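Local coordinates for glycosyl hydrolases family 31 family protein (Aspergillus niger, PDB 6DRU) that hydrolyses the alpha-xylosidic linkage at the non-reducing terminal glucose of xyloglucan oligosaccharides, releasing alpha-xylose, at residues I167-F172 with G197-G202; S136-F141 with R207-S212; T178-S183 with G472-Q477; I190-A195 with L215-I220; T152-D157 with L503-T508. All blocks are in the same frame, centred on the assembly; numbering follows the deposited sequence.

How the contacts relate
Three of the five contacts lie wholly in the beta domain that packs beside the catalytic TIM barrel. Contacts 1 and 2 belong to the five-stranded sheet 124-127, 135-142, 205-213, 197-201, 166-168, with centres about 11 Å apart; contact 4, its centre about 10 Å from that of contact 2, pairs neighbouring strands of the facing eight-stranded sheet. Phe208, Met199, Pro179 and Trp191 pack between the two sheets. Contacts 3 and 5, centres about 9 Å apart, join the second sheet and the turn after its outermost strand 149-151 to the barrel. Along the chain, contact 5 encloses contacts 1, 3 and 4, so the beta domain and barrel are held together by residues distant in sequence.

Contact 1: residues I167-F172 with G197-G202; sequences IDMVNF and GRMEFG
Ile167 CD1 approaches the ring of Phe201 at its edge, near the ring plane, 4.0 Å from CE2, while the same ring packs edge-to-face (T-shaped) with Phe181 of the facing sheet. The other flat group, the guanidinium of Arg198, carries the carboxylate of Glu200 in its plane at the edge; Arg198 NH1 donates to Glu200 OE2 at 2.6 Å in a salt bridge that stays within strand 197-201. On the apolar face, Met199 bends at its last torsion (chi3 -90°), which brings its CE against Ile167 CG2 at 3.6 Å and Met169 CG at 3.7 Å. Met169 runs at about a right angle to Met199, and its own methyl, CE, folds back over Arg198 N. The backbones are antiparallel: Ile167 and Met199 form a hydrogen-bonded pair, the bond from Ile167 N to Met199 O (2.8 Å) lying in the carbonyl plane. Beyond it, Met169 N reaches Gly197 O at 3.1 Å from above the carbonyl plane, where Met169 centres an inverse gamma turn and the strand gives way to loop. On the opposite face Asp168 forms a salt bridge with Arg205 of the second subunit. The chemistry is therefore split between the faces: methionine, isoleucine and phenylalanine fill the interior of the beta domain, whereas the charged face of the same strands serves the subunit interface.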
# COMPACT_ATOMS: atom_id res chain seq x y z
N ILE A 167 20.84 12.93 -4.66
CA ILE A 167 20.35 13.85 -3.65
C ILE A 167 18.92 13.46 -3.31
O ILE A 167 18.00 13.63 -4.12
CB ILE A 167 20.42 15.31 -4.12
CG1 ILE A 167 21.88 15.74 -4.27
CG2 ILE A 167 19.71 16.22 -3.13
CD1 ILE A 167 22.10 16.73 -5.38
N ASP A 168 18.72 12.93 -2.10
CA ASP A 168 17.39 12.61 -1.63
C ASP A 168 16.63 13.89 -1.29
O ASP A 168 17.19 14.81 -0.69
CB ASP A 168 17.45 11.70 -0.40
CG ASP A 168 18.35 10.50 -0.62
OD1 ASP A 168 18.17 9.79 -1.63
OD2 ASP A 168 19.25 10.27 0.22
N MET A 169 15.36 13.94 -1.68
CA MET A 169 14.54 15.12 -1.42
C MET A 169 13.73 14.94 -0.13
O MET A 169 12.51 14.83 -0.13
CB MET A 169 13.63 15.40 -2.62
CG MET A 169 14.37 15.97 -3.81
SD MET A 169 13.26 16.69 -5.02
CE MET A 169 12.96 15.29 -6.08
N VAL A 170 14.47 14.91 0.97
CA VAL A 170 13.89 14.85 2.31
C VAL A 170 14.67 15.82 3.19
O VAL A 170 15.90 15.75 3.27
CB VAL A 170 13.90 13.43 2.90
CG1 VAL A 170 15.25 12.76 2.70
CG2 VAL A 170 13.53 13.45 4.37
N ASN A 171 13.96 16.75 3.83
CA ASN A 171 14.60 17.84 4.55
C ASN A 171 15.03 17.42 5.95
O ASN A 171 14.32 16.68 6.64
CB ASN A 171 13.66 19.04 4.64
CG ASN A 171 13.35 19.64 3.28
OD1 ASN A 171 13.95 19.27 2.28
ND2 ASN A 171 12.41 20.58 3.26
N PHE A 172 16.20 17.90 6.36
CA PHE A 172 16.64 17.82 7.75
C PHE A 172 17.71 18.89 7.96
O PHE A 172 18.08 19.62 7.04
CB PHE A 172 17.13 16.42 8.13
CG PHE A 172 18.22 15.88 7.25
CD1 PHE A 172 19.55 16.21 7.49
CD2 PHE A 172 17.93 15.01 6.21
CE1 PHE A 172 20.56 15.70 6.69
CE2 PHE A 172 18.93 14.50 5.41
CZ PHE A 172 20.25 14.84 5.65
N GLY A 197 11.28 12.78 -2.91
CA GLY A 197 11.78 11.89 -3.94
C GLY A 197 13.28 11.76 -4.00
O GLY A 197 13.94 11.49 -2.98
N ARG A 198 13.85 11.95 -5.18
CA ARG A 198 15.23 11.57 -5.43
C ARG A 198 15.75 12.36 -6.62
O ARG A 198 15.04 12.57 -7.60
CB ARG A 198 15.32 10.07 -5.70
CG ARG A 198 16.71 9.47 -5.66
CD ARG A 198 16.69 8.13 -6.38
NE ARG A 198 15.50 7.36 -6.05
CZ ARG A 198 14.94 6.46 -6.86
NH1 ARG A 198 15.47 6.22 -8.05
NH2 ARG A 198 13.85 5.81 -6.48
N MET A 199 17.01 12.78 -6.52
CA MET A 199 17.73 13.41 -7.62
C MET A 199 18.92 12.53 -7.97
O MET A 199 19.81 12.33 -7.14
CB MET A 199 18.20 14.82 -7.24
CG MET A 199 17.19 15.92 -7.51
SD MET A 199 17.82 17.56 -7.07
CE MET A 199 17.33 17.68 -5.35
N GLU A 200 18.93 12.00 -9.19
CA GLU A 200 20.02 11.15 -9.68
C GLU A 200 20.76 11.90 -10.78
O GLU A 200 20.25 12.04 -11.89
CB GLU A 200 19.51 9.82 -10.20
CG GLU A 200 18.84 8.94 -9.17
CD GLU A 200 18.41 7.61 -9.76
OE1 GLU A 200 18.70 7.36 -10.95
OE2 GLU A 200 17.79 6.81 -9.03
N PHE A 201 21.97 12.36 -10.47
CA PHE A 201 22.83 12.99 -11.47
C PHE A 201 23.92 12.01 -11.90
O PHE A 201 25.11 12.17 -11.62
CB PHE A 201 23.41 14.29 -10.93
CG PHE A 201 22.37 15.36 -10.70
CD1 PHE A 201 21.80 16.02 -11.77
CD2 PHE A 201 21.96 15.68 -9.42
CE1 PHE A 201 20.85 17.00 -11.57
CE2 PHE A 201 21.01 16.66 -9.21
CZ PHE A 201 20.45 17.32 -10.29
N GLY A 202 23.48 10.97 -12.60
CA GLY A 202 24.36 9.90 -13.01
C GLY A 202 25.22 10.27 -14.21
O GLY A 202 25.08 11.32 -14.83

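Contact 2: residues S136-F141 with R207-S212; sequences SAEFSF and RFTAAS
Strands 136-141 and 207-210 run antiparallel, 171° between their directions and 4.7 Å apart at closest approach, with Ala137 facing Ala210 and Phe139 facing Phe208 as hydrogen-bonded pairs. The bond from Phe139 N to Phe208 O, 2.9 Å long, lies nearly along the C=O axis. On the face that carries Glu138, Ser140, Arg207 and Thr209, the arginine leaves its strand with CG anti to the backbone N (chi1 -178°) and bends at chi3, so that its guanidinium lies over strand 136-141. Its NE donates to Ser140 OG at 2.9 Å, near the guanidinium edge. Glu138 OE2 instead sits over one face of the group, 3.1 Å from Arg207 NH1; because OE2 lies well out of the guanidinium plane, no N-H points at it and the salt bridge rests on charge alone; the two planes are 75° apart. A water donates a hydrogen bond to Glu138 O and accepts one from Ser140 OG, which ties the hydroxyl back to its own strand. Glu138 CG also lies alongside Thr209 CG2, 3.6 Å away. On the other face Phe141 and Phe208 cross at about a right angle, CE1 of the former 4.0 Å from CD1 of the latter. Strand 124-127 flanks the pair beyond 135-142 and strand 197-201 beyond 205-213, while Phe189, Trp191 and Tyr218 of the facing sheet pack against the two phenylalanines.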
# COMPACT_ATOMS: atom_id res chain seq x y z
N SER A 136 3.36 7.14 -8.24
CA SER A 136 4.76 7.54 -8.16
C SER A 136 5.31 7.69 -9.58
O SER A 136 4.90 6.97 -10.50
CB SER A 136 5.58 6.52 -7.37
OG SER A 136 6.13 5.53 -8.22
N ALA A 137 6.22 8.63 -9.75
CA ALA A 137 6.73 8.98 -11.07
C ALA A 137 8.25 8.94 -11.08
O ALA A 137 8.90 9.34 -10.11
CB ALA A 137 6.25 10.37 -11.50
N GLU A 138 8.81 8.44 -12.18
CA GLU A 138 10.25 8.41 -12.40
C GLU A 138 10.51 8.90 -13.81
O GLU A 138 10.21 8.19 -14.78
CB GLU A 138 10.81 7.00 -12.19
CG GLU A 138 10.74 6.52 -10.75
CD GLU A 138 11.06 5.04 -10.61
OE1 GLU A 138 10.13 4.25 -10.30
OE2 GLU A 138 12.23 4.67 -10.80
N PHE A 139 11.07 10.10 -13.94
CA PHE A 139 11.36 10.71 -15.23
C PHE A 139 12.86 10.75 -15.44
O PHE A 139 13.61 11.23 -14.58
CB PHE A 139 10.76 12.11 -15.31
CG PHE A 139 9.32 12.13 -15.78
CD1 PHE A 139 8.40 11.25 -15.24
CD2 PHE A 139 8.91 13.02 -16.75
CE1 PHE A 139 7.08 11.26 -15.67
CE2 PHE A 139 7.59 13.04 -17.18
CZ PHE A 139 6.68 12.16 -16.64
N SER A 140 13.31 10.25 -16.59
CA SER A 140 14.72 10.09 -16.89
C SER A 140 15.11 10.92 -18.10
O SER A 140 14.41 10.95 -19.12
CB SER A 140 15.05 8.62 -17.15
OG SER A 140 14.73 7.82 -16.02
N PHE A 141 16.25 11.60 -17.99
CA PHE A 141 16.79 12.42 -19.07
C PHE A 141 18.24 12.03 -19.31
O PHE A 141 18.95 11.61 -18.39
CB PHE A 141 16.70 13.92 -18.73
CG PHE A 141 15.34 14.36 -18.28
CD1 PHE A 141 14.99 14.33 -16.94
CD2 PHE A 141 14.40 14.82 -19.19
CE1 PHE A 141 13.74 14.74 -16.51
CE2 PHE A 141 13.15 15.23 -18.78
CZ PHE A 141 12.81 15.19 -17.44
N ARG A 207 17.79 11.62 -13.45
CA ARG A 207 16.49 11.07 -13.09
C ARG A 207 15.92 11.80 -11.88
O ARG A 207 16.61 11.96 -10.87
CB ARG A 207 16.58 9.57 -12.80
CG ARG A 207 15.25 8.94 -12.46
CD ARG A 207 15.37 7.45 -12.25
NE ARG A 207 14.73 6.69 -13.32
CZ ARG A 207 14.54 5.38 -13.29
NH1 ARG A 207 14.93 4.67 -12.24
NH2 ARG A 207 13.95 4.77 -14.31
N PHE A 208 14.66 12.22 -11.99
CA PHE A 208 13.90 12.78 -10.89
C PHE A 208 12.72 11.87 -10.58
O PHE A 208 12.11 11.31 -11.50
CB PHE A 208 13.40 14.19 -11.21
CG PHE A 208 14.50 15.18 -11.46
CD1 PHE A 208 15.04 15.33 -12.73
CD2 PHE A 208 15.00 15.95 -10.43
CE1 PHE A 208 16.05 16.24 -12.97
CE2 PHE A 208 16.01 16.87 -10.66
CZ PHE A 208 16.54 17.01 -11.93
N THR A 209 12.40 11.71 -9.30
CA THR A 209 11.30 10.86 -8.87
C THR A 209 10.37 11.63 -7.95
O THR A 209 10.77 12.60 -7.29
CB THR A 209 11.79 9.59 -8.15
OG1 THR A 209 12.35 9.94 -6.88
CG2 THR A 209 12.84 8.86 -8.99
N ALA A 210 9.12 11.19 -7.91
CA ALA A 210 8.11 11.75 -7.01
C ALA A 210 7.41 10.60 -6.31
O ALA A 210 6.88 9.70 -6.97
CB ALA A 210 7.09 12.60 -7.79
N ALA A 211 7.41 10.63 -4.97
CA ALA A 211 6.86 9.51 -4.20
C ALA A 211 5.37 9.35 -4.44
O ALA A 211 4.88 8.23 -4.61
CB ALA A 211 7.15 9.72 -2.71
N SER A 212 4.62 10.45 -4.44
CA SER A 212 3.19 10.41 -4.67
C SER A 212 2.76 11.74 -5.27
O SER A 212 3.07 12.79 -4.72
CB SER A 212 2.43 10.13 -3.37
OG SER A 212 1.02 10.20 -3.57
O HOH W 1 12.20 6.97 -16.22

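Contact 3: residues T178-S183 with G472-Q477; sequences TPVFMS and GYIGSQ
Apolar packing joins the two segments: the turn at 473-476 lays Tyr473 and Ile474 against Thr178, Pro179 and Val180. Thr178 CG2 meets Ile474 CG1 at 3.6 Å, and CG2 of Val180 reaches the same CG1 at 4.0 Å, so this methylene rests against two methyls of the strand. Ile474 CD1 extends to Pro179 CG, 4.1 Å away. The pyrrolidine ring of Pro179 crosses the Tyr473 side chain at about a right angle, with its CD 3.6 Å from CE1 and 3.3 Å from OH. Tyr473 also carries Ile474 CG1 over one face of its ring.

Polar bonds shape the turn itself. It is a type II beta turn from Tyr473 to Ser476, with Gly475 at positive phi, and Tyr473 N donates almost straight (172°) to Ser476 OG at 2.7 Å. The Tyr473 hydroxyl is bonded to Met193 O, which fixes the outer end of the ring.

The turn belongs to the loop between barrel strands 467-469 and 481-484. It packs against strand 176-183 of the beta domain, with Ile190 of strand 187-191 beside it, while helices 228-239 and 492-508 adjoin the contact, Thr239 against Ile474 and Thr508 against Thr178 and Val180.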
# COMPACT_ATOMS: atom_id res chain seq x y z
N THR A 178 16.74 20.92 -3.19
CA THR A 178 15.83 21.68 -4.05
C THR A 178 16.15 21.39 -5.51
O THR A 178 17.25 21.70 -5.97
CB THR A 178 15.93 23.17 -3.75
OG1 THR A 178 15.65 23.41 -2.37
CG2 THR A 178 14.93 23.95 -4.61
N PRO A 179 15.22 20.82 -6.27
CA PRO A 179 15.52 20.40 -7.65
C PRO A 179 15.52 21.57 -8.63
O PRO A 179 14.70 21.66 -9.55
CB PRO A 179 14.40 19.39 -7.94
CG PRO A 179 13.25 19.90 -7.14
CD PRO A 179 13.83 20.50 -5.88
N VAL A 180 16.47 22.49 -8.44
CA VAL A 180 16.73 23.58 -9.36
C VAL A 180 18.24 23.59 -9.60
O VAL A 180 19.01 23.85 -8.67
CB VAL A 180 16.26 24.94 -8.82
CG1 VAL A 180 16.73 26.07 -9.73
CG2 VAL A 180 14.75 24.96 -8.68
N PHE A 181 18.66 23.30 -10.83
CA PHE A 181 20.08 23.20 -11.12
C PHE A 181 20.40 23.83 -12.46
O PHE A 181 19.54 23.92 -13.35
CB PHE A 181 20.57 21.74 -11.09
CG PHE A 181 20.11 20.92 -12.27
CD1 PHE A 181 20.91 20.80 -13.40
CD2 PHE A 181 18.91 20.23 -12.23
CE1 PHE A 181 20.50 20.03 -14.48
CE2 PHE A 181 18.50 19.46 -13.31
CZ PHE A 181 19.30 19.36 -14.43
N MET A 182 21.65 24.26 -12.60
CA MET A 182 22.21 24.72 -13.87
C MET A 182 23.22 23.70 -14.37
O MET A 182 23.94 23.08 -13.58
CB MET A 182 22.89 26.08 -13.72
CG MET A 182 22.00 27.21 -13.26
SD MET A 182 22.91 28.77 -13.21
CE MET A 182 24.31 28.33 -12.19
N SER A 183 23.27 23.53 -15.69
CA SER A 183 24.26 22.69 -16.33
C SER A 183 25.21 23.55 -17.15
O SER A 183 24.82 24.59 -17.68
CB SER A 183 23.60 21.64 -17.23
OG SER A 183 24.57 20.89 -17.93
N GLY A 472 13.78 25.71 3.12
CA GLY A 472 13.01 26.38 2.10
C GLY A 472 12.82 25.46 0.92
O GLY A 472 12.97 24.25 1.04
N TYR A 473 12.51 26.05 -0.24
CA TYR A 473 12.32 25.23 -1.43
C TYR A 473 12.40 26.13 -2.66
O TYR A 473 13.03 27.19 -2.63
CB TYR A 473 10.99 24.46 -1.34
CG TYR A 473 10.96 23.22 -2.20
CD1 TYR A 473 11.97 22.26 -2.10
CD2 TYR A 473 9.93 23.00 -3.11
CE1 TYR A 473 11.95 21.13 -2.89
CE2 TYR A 473 9.91 21.86 -3.90
CZ TYR A 473 10.92 20.93 -3.78
OH TYR A 473 10.90 19.79 -4.56
N ILE A 474 11.78 25.68 -3.75
CA ILE A 474 11.83 26.40 -5.02
C ILE A 474 11.23 27.79 -4.85
O ILE A 474 10.11 27.94 -4.36
CB ILE A 474 11.11 25.61 -6.11
CG1 ILE A 474 11.72 24.21 -6.25
CG2 ILE A 474 11.15 26.35 -7.43
CD1 ILE A 474 10.93 23.28 -7.14
N GLY A 475 11.99 28.81 -5.25
CA GLY A 475 11.49 30.17 -5.20
C GLY A 475 11.43 30.78 -3.82
O GLY A 475 10.73 31.78 -3.63
N SER A 476 12.15 30.21 -2.84
CA SER A 476 12.14 30.78 -1.50
C SER A 476 12.72 32.18 -1.45
O SER A 476 12.49 32.91 -0.48
CB SER A 476 12.92 29.87 -0.54
OG SER A 476 12.14 28.75 -0.14
N GLN A 477 13.46 32.59 -2.49
CA GLN A 477 14.05 33.93 -2.50
C GLN A 477 13.01 35.03 -2.61
O GLN A 477 13.35 36.20 -2.43
CB GLN A 477 15.06 34.05 -3.65
CG GLN A 477 14.44 34.05 -5.04
CD GLN A 477 14.25 32.65 -5.59
OE1 GLN A 477 14.51 31.66 -4.91
NE2 GLN A 477 13.80 32.56 -6.84

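Contact 4: residues I190-A195 with L215-I220; sequences IWNMPA and LVDYVI
Asp217 OD2 is gripped by two groups: Asn192 ND2 donates to it at 3.0 Å, and Arg30 forms a salt bridge with it from the adjoining strand 28-35. The amide and carboxylate lie side by side and point the same way, but their planes are 63° apart, and the nitrogen meets OD2 from above the carboxylate plane. Asn192 ND2 also bonds Ser45 OG, and its OD1 accepts from Phe46 N, so the amide is fixed at both ends. Both CG atoms stand anti to their backbone N (chi1 -173° for Asn192, -174° for Asp217), which carries the polar groups to the same side. Ile190 and Val219 make an antiparallel hydrogen-bonded pair, with Ile190 N to Val219 O at 2.9 Å. Strands 187-191 and 216-222 are neighbours in the eight-stranded sheet of the beta domain; Asn192 centres an inverse gamma turn, and its N still makes a weak bond to Asp217 O. On the face toward the other sheet, Trp191 lays CH2 of its indole 3.5 Å from Val216 CG1 and passes Tyr218 obliquely, CE3 being 4.2 Å from CB. Met193, bent at chi2 and chi3, places CG over one face of that indole, 3.3 Å above its plane, and turns SD back toward Asp217 N, 3.4 Å away. The far side of Trp191 meets Phe208, and Phe139 touches both Trp191 and Tyr218.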
# COMPACT_ATOMS: atom_id res chain seq x y z
N ILE A 190 14.04 22.98 -13.71
CA ILE A 190 13.25 23.10 -12.48
C ILE A 190 12.27 21.94 -12.43
O ILE A 190 11.41 21.81 -13.31
CB ILE A 190 12.50 24.44 -12.41
CG1 ILE A 190 13.47 25.61 -12.53
CG2 ILE A 190 11.70 24.53 -11.11
CD1 ILE A 190 12.79 26.96 -12.55
N TRP A 191 12.40 21.10 -11.40
CA TRP A 191 11.45 20.01 -11.14
C TRP A 191 10.38 20.58 -10.21
O TRP A 191 10.50 20.55 -8.99
CB TRP A 191 12.19 18.82 -10.54
CG TRP A 191 11.37 17.60 -10.21
CD1 TRP A 191 10.99 17.19 -8.97
CD2 TRP A 191 10.89 16.61 -11.13
NE1 TRP A 191 10.28 16.01 -9.05
CE2 TRP A 191 10.21 15.64 -10.37
CE3 TRP A 191 10.96 16.45 -12.51
CZ2 TRP A 191 9.60 14.53 -10.95
CZ3 TRP A 191 10.35 15.35 -13.09
CH2 TRP A 191 9.68 14.40 -12.31
N ASN A 192 9.32 21.13 -10.82
CA ASN A 192 8.28 21.86 -10.10
C ASN A 192 7.32 20.87 -9.42
O ASN A 192 6.17 20.67 -9.83
CB ASN A 192 7.54 22.79 -11.05
CG ASN A 192 6.57 23.71 -10.33
OD1 ASN A 192 6.75 24.04 -9.16
ND2 ASN A 192 5.52 24.13 -11.03
N MET A 193 7.82 20.26 -8.35
CA MET A 193 7.09 19.21 -7.65
C MET A 193 7.29 19.36 -6.14
O MET A 193 8.43 19.52 -5.69
CB MET A 193 7.55 17.82 -8.10
CG MET A 193 7.48 17.59 -9.60
SD MET A 193 5.81 17.19 -10.16
CE MET A 193 5.72 15.47 -9.70
N PRO A 194 6.21 19.34 -5.35
CA PRO A 194 6.35 19.39 -3.89
C PRO A 194 6.53 18.03 -3.22
O PRO A 194 6.66 17.98 -1.99
CB PRO A 194 5.02 20.02 -3.46
CG PRO A 194 4.05 19.50 -4.47
CD PRO A 194 4.80 19.38 -5.77
N ALA A 195 6.55 16.94 -3.99
CA ALA A 195 6.65 15.62 -3.40
C ALA A 195 8.09 15.28 -3.05
O ALA A 195 9.03 15.71 -3.72
CB ALA A 195 6.09 14.56 -4.37
N LEU A 215 0.41 14.67 -10.93
CA LEU A 215 0.84 15.43 -12.09
C LEU A 215 2.34 15.70 -12.03
O LEU A 215 2.85 16.14 -11.00
CB LEU A 215 0.08 16.75 -12.19
CG LEU A 215 0.60 17.76 -13.22
CD1 LEU A 215 0.46 17.20 -14.62
CD2 LEU A 215 -0.13 19.09 -13.09
N VAL A 216 3.05 15.44 -13.14
CA VAL A 216 4.47 15.75 -13.26
C VAL A 216 4.60 17.09 -13.98
O VAL A 216 3.87 17.37 -14.93
CB VAL A 216 5.21 14.63 -14.01
CG1 VAL A 216 6.70 14.93 -14.07
CG2 VAL A 216 4.97 13.29 -13.34
N ASP A 217 5.55 17.91 -13.52
CA ASP A 217 5.68 19.27 -14.02
C ASP A 217 7.14 19.70 -13.92
O ASP A 217 7.71 19.69 -12.83
CB ASP A 217 4.77 20.22 -13.23
CG ASP A 217 4.75 21.63 -13.79
OD1 ASP A 217 5.34 21.87 -14.87
OD2 ASP A 217 4.13 22.51 -13.15
N TYR A 218 7.73 20.08 -15.05
CA TYR A 218 9.08 20.62 -15.04
C TYR A 218 9.22 21.68 -16.12
O TYR A 218 8.43 21.76 -17.06
CB TYR A 218 10.14 19.51 -15.23
CG TYR A 218 10.13 18.80 -16.56
CD1 TYR A 218 10.82 19.31 -17.66
CD2 TYR A 218 9.46 17.59 -16.72
CE1 TYR A 218 10.82 18.66 -18.87
CE2 TYR A 218 9.47 16.92 -17.94
CZ TYR A 218 10.15 17.46 -19.01
OH TYR A 218 10.16 16.81 -20.22
N VAL A 219 10.26 22.52 -15.96
CA VAL A 219 10.55 23.62 -16.87
C VAL A 219 12.03 23.56 -17.22
O VAL A 219 12.88 23.34 -16.34
CB VAL A 219 10.21 24.99 -16.25
CG1 VAL A 219 10.54 26.11 -17.21
CG2 VAL A 219 8.74 25.04 -15.85
N ILE A 220 12.35 23.73 -18.50
CA ILE A 220 13.73 23.76 -18.98
C ILE A 220 13.94 25.07 -19.73
O ILE A 220 13.12 25.45 -20.57
CB ILE A 220 14.05 22.54 -19.87
CG1 ILE A 220 15.50 22.60 -20.35
CG2 ILE A 220 13.09 22.43 -21.04
CD1 ILE A 220 15.96 21.34 -21.06

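Contact 5: residues T152-D157 with L503-T508; sequences TGTQQD and LSAAAT
Gly153 and Thr508 make the tight part of this contact, where Gly153 N donates to Thr508 OG1 at 2.9 Å. That hydroxyl has its other role within the helix: with OG1 anti to the carbonyl carbon and beside the backbone N (chi1 -43°), it donates to Ser504 O at 2.8 Å. One oxygen therefore accepts from the loop and donates to the carbonyl of Ser504 in the helix, which fixes the rotation of the threonine and satisfies a buried amide. Gly153 also sets its O against Ser504 CB at 3.3 Å, so the glycine backbone lies close along the helix; its backbone conformation (phi 90°, psi -157°) favours glycine. Ser504 OG itself bonds Ala500 O one turn earlier.

The rest is looser. Thr154 CG2 touches Ala505 CB at 3.7 Å through a single pair of methyls, and beyond it the loop draws off from residues 503-508: partly exposed Gln155 and Gln156 take no part across these segments; Gln155 O bonds weakly to Ser501 OG, and Gln156 packs on Val497, farther back on the helix.

Residues 152 and 153 form the corner after strand 149-151, the outermost strand of the eight-stranded sheet, where Thr152 is backbone-bonded to Thr178 and Val180. Residues 503-508 of helix 492-508 of the catalytic barrel thus lie beside this corner and strand 176-183, which Thr508 touches through the same two residues.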
# COMPACT_ATOMS: atom_id res chain seq x y z
N THR A 152 21.02 22.52 -6.83
CA THR A 152 20.36 21.42 -6.12
C THR A 152 20.13 21.71 -4.63
O THR A 152 19.90 20.79 -3.85
CB THR A 152 21.12 20.10 -6.28
OG1 THR A 152 22.31 20.12 -5.48
CG2 THR A 152 21.50 19.86 -7.74
N GLY A 153 20.18 22.98 -4.23
CA GLY A 153 19.99 23.33 -2.84
C GLY A 153 21.29 23.36 -2.05
O GLY A 153 22.38 23.51 -2.59
N THR A 154 21.15 23.18 -0.74
CA THR A 154 22.27 23.24 0.18
C THR A 154 22.56 21.87 0.78
O THR A 154 21.65 21.05 0.96
CB THR A 154 22.01 24.24 1.31
OG1 THR A 154 20.87 23.82 2.07
CG2 THR A 154 21.75 25.62 0.74
N GLN A 155 23.83 21.64 1.10
CA GLN A 155 24.32 20.37 1.61
C GLN A 155 25.78 20.55 2.00
O GLN A 155 26.50 21.33 1.38
CB GLN A 155 24.17 19.26 0.56
CG GLN A 155 24.74 17.91 0.96
CD GLN A 155 24.58 16.87 -0.13
OE1 GLN A 155 24.17 17.19 -1.25
NE2 GLN A 155 24.92 15.63 0.18
N GLN A 156 26.20 19.82 3.04
CA GLN A 156 27.60 19.88 3.48
C GLN A 156 28.37 18.74 2.82
O GLN A 156 28.69 17.72 3.42
CB GLN A 156 27.68 19.80 5.00
CG GLN A 156 26.91 20.90 5.71
CD GLN A 156 27.14 20.91 7.21
OE1 GLN A 156 26.20 20.73 7.99
NE2 GLN A 156 28.38 21.13 7.61
N ASP A 157 28.68 18.94 1.53
CA ASP A 157 29.42 17.97 0.75
C ASP A 157 30.76 18.48 0.25
O ASP A 157 31.53 17.68 -0.31
CB ASP A 157 28.59 17.48 -0.45
CG ASP A 157 28.14 18.62 -1.35
OD1 ASP A 157 28.40 19.80 -1.02
OD2 ASP A 157 27.53 18.34 -2.40
N LEU A 503 27.64 28.52 -2.17
CA LEU A 503 27.76 28.65 -3.62
C LEU A 503 26.71 27.81 -4.34
O LEU A 503 26.20 28.21 -5.39
CB LEU A 503 29.17 28.26 -4.07
CG LEU A 503 30.28 29.15 -3.49
CD1 LEU A 503 31.65 28.65 -3.90
CD2 LEU A 503 30.06 30.59 -3.92
N SER A 504 26.39 26.64 -3.78
CA SER A 504 25.31 25.83 -4.35
C SER A 504 23.96 26.52 -4.19
O SER A 504 23.11 26.44 -5.08
CB SER A 504 25.29 24.45 -3.71
OG SER A 504 26.49 23.74 -3.98
N ALA A 505 23.75 27.19 -3.05
CA ALA A 505 22.51 27.93 -2.85
C ALA A 505 22.36 29.06 -3.86
O ALA A 505 21.25 29.36 -4.30
CB ALA A 505 22.46 28.48 -1.42
N ALA A 506 23.47 29.69 -4.24
CA ALA A 506 23.41 30.76 -5.23
C ALA A 506 22.94 30.23 -6.58
O ALA A 506 22.15 30.89 -7.27
CB ALA A 506 24.77 31.44 -5.36
N ALA A 507 23.40 29.04 -6.97
CA ALA A 507 22.96 28.45 -8.23
C ALA A 507 21.52 27.97 -8.17
O ALA A 507 20.89 27.81 -9.22
CB ALA A 507 23.88 27.28 -8.61
N THR A 508 20.97 27.75 -6.97
CA THR A 508 19.57 27.40 -6.82
C THR A 508 18.66 28.62 -6.88
O THR A 508 17.44 28.46 -7.07
CB THR A 508 19.36 26.65 -5.49
OG1 THR A 508 20.42 25.70 -5.31
CG2 THR A 508 18.03 25.91 -5.48